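Long-range contact in putative exotoxin (superantigen) (Streptococcus pyogenes, PDB 1TY0), which probably acts as a secreted superantigen toxin, can bind zinc, and can use one common surface for T-cell receptor binding and for dimerization: residues D9-I20 with D176-F187. Numbering follows the deposited sequence.
Sequences DVKLQLNYAYEI and DATSSSTRSDIF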
loop_
_atom_site.group_PDB
_atom_site.type_symbol
_atom_site.label_atom_id
_atom_site.label_comp_id
_atom_site.label_asym_id
_atom_site.label_seq_id
_atom_site.Cartn_x
_atom_site.Cartn_y
_atom_site.Cartn_z
ATOM N N ASP A 9 12.198 7.827 -16.790
ATOM C CA ASP A 9 12.575 6.847 -15.777
ATOM C C ASP A 9 12.337 7.406 -14.378
ATOM O O ASP A 9 11.961 6.674 -13.466
ATOM C CB ASP A 9 14.046 6.451 -15.932
ATOM C CG ASP A 9 14.340 5.823 -17.276
ATOM O OD1 ASP A 9 13.542 4.971 -17.720
ATOM O OD2 ASP A 9 15.374 6.171 -17.885
ATOM N N VAL A 10 12.565 8.706 -14.218
ATOM C CA VAL A 10 12.356 9.373 -12.938
ATOM C C VAL A 10 10.868 9.312 -12.600
ATOM O O VAL A 10 10.483 9.004 -11.469
ATOM C CB VAL A 10 12.809 10.852 -13.008
ATOM C CG1 VAL A 10 12.351 11.611 -11.771
ATOM C CG2 VAL A 10 14.331 10.917 -13.139
ATOM N N LYS A 11 10.034 9.593 -13.593
ATOM C CA LYS A 11 8.593 9.565 -13.391
ATOM C C LYS A 11 8.137 8.148 -13.055
ATOM O O LYS A 11 7.246 7.952 -12.230
ATOM C CB LYS A 11 7.882 10.096 -14.643
ATOM C CG LYS A 11 8.199 11.564 -14.905
ATOM C CD LYS A 11 7.786 12.029 -16.296
ATOM C CE LYS A 11 6.310 12.366 -16.370
ATOM N NZ LYS A 11 5.994 13.045 -17.661
ATOM N N LEU A 12 8.764 7.156 -13.675
ATOM C CA LEU A 12 8.403 5.771 -13.403
ATOM C C LEU A 12 8.676 5.403 -11.947
ATOM O O LEU A 12 7.861 4.738 -11.314
ATOM C CB LEU A 12 9.164 4.834 -14.341
ATOM C CG LEU A 12 8.686 4.903 -15.794
ATOM C CD1 LEU A 12 9.513 3.968 -16.667
ATOM C CD2 LEU A 12 7.213 4.515 -15.854
ATOM N N GLN A 13 9.817 5.836 -11.414
ATOM C CA GLN A 13 10.150 5.545 -10.021
ATOM C C GLN A 13 9.159 6.223 -9.070
ATOM O O GLN A 13 8.797 5.664 -8.038
ATOM C CB GLN A 13 11.568 6.022 -9.686
ATOM C CG GLN A 13 12.673 5.204 -10.330
ATOM C CD GLN A 13 12.593 3.735 -9.968
ATOM O OE1 GLN A 13 12.828 3.347 -8.824
ATOM N NE2 GLN A 13 12.254 2.909 -10.945
ATOM N N LEU A 14 8.728 7.430 -9.422
ATOM C CA LEU A 14 7.790 8.168 -8.589
ATOM C C LEU A 14 6.394 7.570 -8.641
ATOM O O LEU A 14 5.708 7.483 -7.618
ATOM C CB LEU A 14 7.750 9.633 -9.019
ATOM C CG LEU A 14 9.001 10.414 -8.621
ATOM C CD1 LEU A 14 9.089 11.729 -9.383
ATOM C CD2 LEU A 14 8.965 10.647 -7.119
ATOM N N ASN A 15 5.976 7.147 -9.831
ATOM C CA ASN A 15 4.654 6.567 -9.987
ATOM C C ASN A 15 4.561 5.312 -9.133
ATOM O O ASN A 15 3.569 5.095 -8.438
ATOM C CB ASN A 15 4.380 6.244 -11.457
ATOM C CG ASN A 15 2.911 6.007 -11.725
ATOM O OD1 ASN A 15 2.429 4.878 -11.649
ATOM N ND2 ASN A 15 2.184 7.080 -12.012
ATOM N N TYR A 16 5.607 4.496 -9.169
ATOM C CA TYR A 16 5.621 3.283 -8.367
ATOM C C TYR A 16 5.653 3.586 -6.871
ATOM O O TYR A 16 4.902 2.996 -6.097
ATOM C CB TYR A 16 6.832 2.415 -8.700
ATOM C CG TYR A 16 7.167 1.460 -7.575
ATOM C CD1 TYR A 16 6.263 0.472 -7.182
ATOM C CD2 TYR A 16 8.362 1.579 -6.866
ATOM C CE1 TYR A 16 6.543 -0.372 -6.109
ATOM C CE2 TYR A 16 8.649 0.742 -5.792
ATOM C CZ TYR A 16 7.736 -0.231 -5.420
ATOM O OH TYR A 16 8.015 -1.059 -4.357
ATOM N N ALA A 17 6.538 4.491 -6.470
ATOM C CA ALA A 17 6.683 4.839 -5.061
ATOM C C ALA A 17 5.389 5.315 -4.415
ATOM O O ALA A 17 5.046 4.880 -3.316
ATOM C CB ALA A 17 7.769 5.906 -4.894
ATOM N N TYR A 18 4.660 6.193 -5.100
ATOM C CA TYR A 18 3.426 6.735 -4.546
ATOM C C TYR A 18 2.131 5.952 -4.799
ATOM O O TYR A 18 1.075 6.336 -4.309
ATOM C CB TYR A 18 3.285 8.200 -4.981
ATOM C CG TYR A 18 4.202 9.127 -4.201
ATOM C CD1 TYR A 18 3.839 9.592 -2.939
ATOM C CD2 TYR A 18 5.448 9.507 -4.708
ATOM C CE1 TYR A 18 4.690 10.417 -2.193
ATOM C CE2 TYR A 18 6.311 10.331 -3.967
ATOM C CZ TYR A 18 5.922 10.780 -2.711
ATOM O OH TYR A 18 6.758 11.596 -1.977
ATOM N N GLU A 19 2.204 4.870 -5.570
ATOM C CA GLU A 19 1.025 4.026 -5.805
ATOM C C GLU A 19 1.077 3.054 -4.635
ATOM O O GLU A 19 1.482 1.906 -4.782
ATOM C CB GLU A 19 1.154 3.267 -7.128
ATOM C CG GLU A 19 0.697 4.061 -8.344
ATOM C CD GLU A 19 -0.812 4.175 -8.422
ATOM O OE1 GLU A 19 -1.482 3.127 -8.571
ATOM O OE2 GLU A 19 -1.332 5.306 -8.332
ATOM N N ILE A 20 0.661 3.534 -3.471
ATOM C CA ILE A 20 0.738 2.747 -2.253
ATOM C C ILE A 20 -0.377 3.079 -1.264
ATOM O O ILE A 20 -1.018 4.124 -1.358
ATOM C CB ILE A 20 2.104 3.018 -1.586
ATOM C CG1 ILE A 20 2.266 2.217 -0.297
ATOM C CG2 ILE A 20 2.236 4.503 -1.301
ATOM C CD1 ILE A 20 3.631 2.401 0.331
ATOM N N ASP A 176 11.013 14.643 -7.380
ATOM C CA ASP A 176 12.175 14.401 -6.533
ATOM C C ASP A 176 12.670 12.959 -6.458
ATOM O O ASP A 176 12.533 12.294 -5.427
ATOM C CB ASP A 176 11.891 14.937 -5.123
ATOM C CG ASP A 176 10.654 14.315 -4.485
ATOM O OD1 ASP A 176 9.685 14.009 -5.211
ATOM O OD2 ASP A 176 10.651 14.151 -3.245
ATOM N N ALA A 177 13.260 12.481 -7.551
ATOM C CA ALA A 177 13.805 11.129 -7.585
ATOM C C ALA A 177 14.740 10.941 -8.769
ATOM O O ALA A 177 14.775 11.766 -9.681
ATOM C CB ALA A 177 12.677 10.102 -7.662
ATOM N N THR A 178 15.510 9.857 -8.728
ATOM C CA THR A 178 16.402 9.493 -9.821
ATOM C C THR A 178 15.822 8.163 -10.295
ATOM O O THR A 178 14.919 7.620 -9.661
ATOM C CB THR A 178 17.861 9.256 -9.361
ATOM O OG1 THR A 178 17.935 8.045 -8.600
ATOM C CG2 THR A 178 18.348 10.414 -8.508
ATOM N N SER A 179 16.336 7.636 -11.397
ATOM C CA SER A 179 15.834 6.376 -11.922
ATOM C C SER A 179 16.149 5.194 -11.007
ATOM O O SER A 179 15.651 4.090 -11.226
ATOM C CB SER A 179 16.423 6.120 -13.311
ATOM O OG SER A 179 17.835 5.996 -13.243
ATOM N N SER A 180 16.968 5.432 -9.983
ATOM C CA SER A 180 17.372 4.388 -9.041
ATOM C C SER A 180 16.728 4.499 -7.657
ATOM O O SER A 180 16.872 3.600 -6.832
ATOM C CB SER A 180 18.896 4.414 -8.854
ATOM O OG SER A 180 19.587 4.095 -10.050
ATOM N N SER A 181 16.028 5.600 -7.406
ATOM C CA SER A 181 15.394 5.845 -6.112
ATOM C C SER A 181 14.399 4.792 -5.624
ATOM O O SER A 181 13.485 4.403 -6.353
ATOM C CB SER A 181 14.685 7.203 -6.128
ATOM O OG SER A 181 15.589 8.259 -6.390
ATOM N N THR A 182 14.587 4.356 -4.378
ATOM C CA THR A 182 13.703 3.386 -3.726
ATOM C C THR A 182 12.684 4.201 -2.933
ATOM O O THR A 182 12.828 5.415 -2.814
ATOM C CB THR A 182 14.459 2.508 -2.707
ATOM O OG1 THR A 182 14.989 3.335 -1.661
ATOM C CG2 THR A 182 15.591 1.756 -3.378
ATOM N N ARG A 183 11.667 3.548 -2.376
ATOM C CA ARG A 183 10.684 4.278 -1.588
ATOM C C ARG A 183 11.370 4.917 -0.388
ATOM O O ARG A 183 11.052 6.042 -0.013
ATOM C CB ARG A 183 9.551 3.355 -1.131
ATOM C CG ARG A 183 8.419 3.280 -2.138
ATOM C CD ARG A 183 7.351 2.271 -1.735
ATOM N NE ARG A 183 6.251 2.289 -2.693
ATOM C CZ ARG A 183 5.425 1.271 -2.912
ATOM N NH1 ARG A 183 5.565 0.134 -2.242
ATOM N NH2 ARG A 183 4.454 1.393 -3.808
ATOM N N SER A 184 12.321 4.200 0.204
ATOM C CA SER A 184 13.057 4.730 1.343
ATOM C C SER A 184 13.748 6.032 0.946
ATOM O O SER A 184 13.677 7.023 1.672
ATOM C CB SER A 184 14.109 3.730 1.820
ATOM O OG SER A 184 14.839 4.257 2.913
ATOM N N ASP A 185 14.419 6.027 -0.203
ATOM C CA ASP A 185 15.118 7.227 -0.674
ATOM C C ASP A 185 14.167 8.404 -0.851
ATOM O O ASP A 185 14.464 9.519 -0.417
ATOM C CB ASP A 185 15.809 6.984 -2.021
ATOM C CG ASP A 185 16.922 5.962 -1.945
ATOM O OD1 ASP A 185 17.600 5.881 -0.899
ATOM O OD2 ASP A 185 17.130 5.257 -2.950
ATOM N N ILE A 186 13.029 8.146 -1.491
ATOM C CA ILE A 186 12.042 9.186 -1.776
ATOM C C ILE A 186 11.275 9.683 -0.558
ATOM O O ILE A 186 10.933 10.864 -0.469
ATOM C CB ILE A 186 11.035 8.696 -2.850
ATOM C CG1 ILE A 186 11.772 8.461 -4.174
ATOM C CG2 ILE A 186 9.930 9.727 -3.061
ATOM C CD1 ILE A 186 10.979 7.680 -5.198
ATOM N N PHE A 187 11.011 8.790 0.388
ATOM C CA PHE A 187 10.261 9.160 1.583
ATOM C C PHE A 187 11.115 9.741 2.712
ATOM O O PHE A 187 10.579 10.308 3.657
ATOM C CB PHE A 187 9.489 7.949 2.132
ATOM C CG PHE A 187 8.486 7.357 1.177
ATOM C CD1 PHE A 187 8.045 8.057 0.054
ATOM C CD2 PHE A 187 7.951 6.092 1.431
ATOM C CE1 PHE A 187 7.086 7.503 -0.802
ATOM C CE2 PHE A 187 6.996 5.531 0.586
ATOM C CZ PHE A 187 6.561 6.237 -0.533
HETATM O O HOH W 1 10.546 3.833 -6.270
#
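Helix 9-18 crosses the short helix 183-187 at a right angle, axes 10.1 Å apart at their closest, while the loop 176-182 that leads into the latter passes alongside Val10 and Gln13. In this superantigen, the N-terminal helix thus packs against a helix and loop of the C-terminal beta-grasp domain. Arg183 illustrates how one guanidinium can grip successive backbone carbonyls while both its faces are packed. Its chain, extended from CG to NE, carries the guanidinium past Ala17, where NE donates to Ala17 O (2.9 Å) and NH2 to Tyr16 O (2.8 Å), both carbonyls lying tilted from the guanidinium plane. Together the two bent bonds and the packing on both faces restrain its rotation. One face stacks off-centre on the Tyr16 ring, planes 21° apart; the opposite face is covered by Ile20 CD1. Its NH1 reaches Glu19 O of the second subunit, so the same group also serves the dimer. Among the buried side chains, Ile186 CD1 meets Ala17 CB (3.7 Å) and Leu14 CD2, and the same Leu14 methyl packs on Ala177 CB. The edge of Phe187 points at the face of Tyr18, whose OH hydrogen-bonds to Tyr190 OH and Lys189 NZ, in a tilted T-shaped pair, planes at 66°, Phe187 CE1 standing 4.0 Å from Tyr18 CZ.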